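Local coordinates for fusion protein of Nuclear RNA export factor 2 and Protein panoramix (Drosophila melanogaster, PDB 6IEW), which acts with Piwi, Panoramix and Nxt1 in cotranscriptional transposon silencing in fly ovaries, its Nxf2 UBA domain binding the fused Panoramix segment, at residues Leu43-Asn48 with Arg80-Leu85. Residues are numbered along the deposited sequence; the frame is centred on the assembly and turned at random.
Sequences LFIQKN and RAELVL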
# COMPACT_ATOMS: atom_id res chain seq x y z
N LEU A 43 -3.81 -5.52 4.96
CA LEU A 43 -3.19 -6.72 4.42
C LEU A 43 -1.70 -6.51 4.18
O LEU A 43 -0.89 -7.41 4.44
CB LEU A 43 -3.91 -7.12 3.13
CG LEU A 43 -3.38 -8.37 2.43
CD1 LEU A 43 -3.43 -9.58 3.35
CD2 LEU A 43 -4.16 -8.64 1.15
N PHE A 44 -1.32 -5.33 3.69
CA PHE A 44 0.10 -5.02 3.54
C PHE A 44 0.83 -5.11 4.87
O PHE A 44 1.92 -5.69 4.95
CB PHE A 44 0.26 -3.62 2.93
CG PHE A 44 1.62 -3.02 3.14
CD1 PHE A 44 2.76 -3.66 2.68
CD2 PHE A 44 1.76 -1.80 3.80
CE1 PHE A 44 4.02 -3.10 2.88
CE2 PHE A 44 3.01 -1.24 4.00
CZ PHE A 44 4.14 -1.89 3.54
N ILE A 45 0.25 -4.53 5.92
CA ILE A 45 0.90 -4.55 7.23
C ILE A 45 1.06 -5.98 7.74
O ILE A 45 2.11 -6.34 8.30
CB ILE A 45 0.13 -3.65 8.21
CG1 ILE A 45 0.30 -2.19 7.80
CG2 ILE A 45 0.61 -3.88 9.64
CD1 ILE A 45 -0.74 -1.28 8.39
N GLN A 46 0.04 -6.82 7.53
CA GLN A 46 0.13 -8.20 7.98
C GLN A 46 1.18 -8.97 7.18
O GLN A 46 2.02 -9.67 7.75
CB GLN A 46 -1.23 -8.88 7.86
CG GLN A 46 -1.24 -10.31 8.37
CD GLN A 46 -0.94 -10.38 9.85
OE1 GLN A 46 -1.58 -9.70 10.65
NE2 GLN A 46 0.03 -11.20 10.23
N LYS A 47 1.14 -8.85 5.85
CA LYS A 47 2.13 -9.52 5.01
C LYS A 47 3.54 -9.06 5.37
O LYS A 47 4.48 -9.86 5.40
CB LYS A 47 1.85 -9.24 3.54
CG LYS A 47 0.64 -9.96 2.98
CD LYS A 47 0.33 -9.44 1.57
CE LYS A 47 -0.73 -10.27 0.87
NZ LYS A 47 -0.17 -11.48 0.20
N ASN A 48 3.70 -7.76 5.65
CA ASN A 48 5.01 -7.25 6.02
C ASN A 48 5.51 -7.91 7.30
O ASN A 48 6.68 -8.33 7.38
CB ASN A 48 4.95 -5.73 6.19
CG ASN A 48 6.29 -5.13 6.53
OD1 ASN A 48 7.14 -4.98 5.66
ND2 ASN A 48 6.47 -4.77 7.79
N ARG A 80 3.47 5.01 7.07
CA ARG A 80 2.48 5.74 6.28
C ARG A 80 1.17 4.97 6.21
O ARG A 80 0.09 5.56 6.37
CB ARG A 80 3.03 6.00 4.87
CG ARG A 80 4.09 7.08 4.83
CD ARG A 80 4.85 7.10 3.51
NE ARG A 80 3.99 7.33 2.35
CZ ARG A 80 3.78 8.52 1.80
NH1 ARG A 80 4.36 9.61 2.30
NH2 ARG A 80 3.00 8.63 0.73
N ALA A 81 1.23 3.66 5.99
CA ALA A 81 0.01 2.86 5.94
C ALA A 81 -0.71 2.89 7.28
O ALA A 81 -1.94 3.01 7.32
CB ALA A 81 0.35 1.43 5.53
N GLU A 82 0.03 2.79 8.38
CA GLU A 82 -0.59 2.81 9.70
C GLU A 82 -1.21 4.17 10.01
O GLU A 82 -2.27 4.24 10.64
CB GLU A 82 0.42 2.40 10.77
CG GLU A 82 0.75 0.92 10.76
CD GLU A 82 1.84 0.55 11.73
OE1 GLU A 82 2.58 1.46 12.16
OE2 GLU A 82 1.96 -0.65 12.07
N LEU A 83 -0.57 5.26 9.57
CA LEU A 83 -1.15 6.58 9.81
C LEU A 83 -2.45 6.77 9.03
O LEU A 83 -3.41 7.33 9.55
CB LEU A 83 -0.15 7.69 9.47
CG LEU A 83 -0.61 9.10 9.87
CD1 LEU A 83 -0.50 9.28 11.38
CD2 LEU A 83 0.19 10.16 9.13
N VAL A 84 -2.49 6.30 7.78
CA VAL A 84 -3.71 6.42 6.99
C VAL A 84 -4.83 5.61 7.61
O VAL A 84 -5.99 6.04 7.65
CB VAL A 84 -3.45 6.04 5.52
CG1 VAL A 84 -4.76 5.92 4.75
CG2 VAL A 84 -2.55 7.08 4.87
N LEU A 85 -4.51 4.41 8.12
CA LEU A 85 -5.52 3.61 8.81
C LEU A 85 -6.08 4.35 10.02
O LEU A 85 -7.29 4.32 10.27
CB LEU A 85 -4.94 2.25 9.21
CG LEU A 85 -4.73 1.25 8.07
CD1 LEU A 85 -4.04 0.01 8.58
CD2 LEU A 85 -6.06 0.89 7.43
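Ile45 of the Nxf2 UBA (TAP-C) domain places its CD1 methyl among Ala81, Glu82 and Leu85 of the fused Panoramix helix. That methyl meets Leu85 CD1 tip to tip at 3.5 Å and lies against the aliphatic stem of Glu82, with Ile45 CD1 3.6 Å from Glu82 CG. Ala81 CB is a looser third neighbour, 4.1 Å from the same Ile45 CD1. The chain of Ile45 runs outward from its helix, CG1 anti to the carbonyl carbon (chi1 -69°) and the next bond nearly extended (chi2 161°), which carries CD1 to the Panoramix helix. Beside it, Phe44 presents its ring edge to Ala81: Phe44 CD2 is 3.9 Å from Ala81 CB, and the methyl lies near the ring plane.

Isoleucine is long enough to set a methyl among the Panoramix side chains, and leucine supplies one to meet it. Small, buried Ala81 lets the Phe44 edge and Ile45 methyl come close to its helix, both touching CB. What meets is carbon against carbon: Glu82, at the exposed margin, contributes its methylene CG while its extended chain carries the carboxylate onward. Ile45 and Ala81 have the nearest CA atoms, 7.6 Å apart.

Further out, the broad, buried ring of Phe44 also packs on Leu21 and Phe58 of the UBA domain and on Ala77 and Val78 of Panoramix, joining domain core to interface. The axes of segments 43-48 and 80-85 run in broadly opposed directions, 142° apart. Earlier on helix 37-49, Val84 packs on Phe37 and Leu41, and Leu85 on Glu38 and Lys42, while Arg80 forms a salt bridge to Glu17 on helix 4-19.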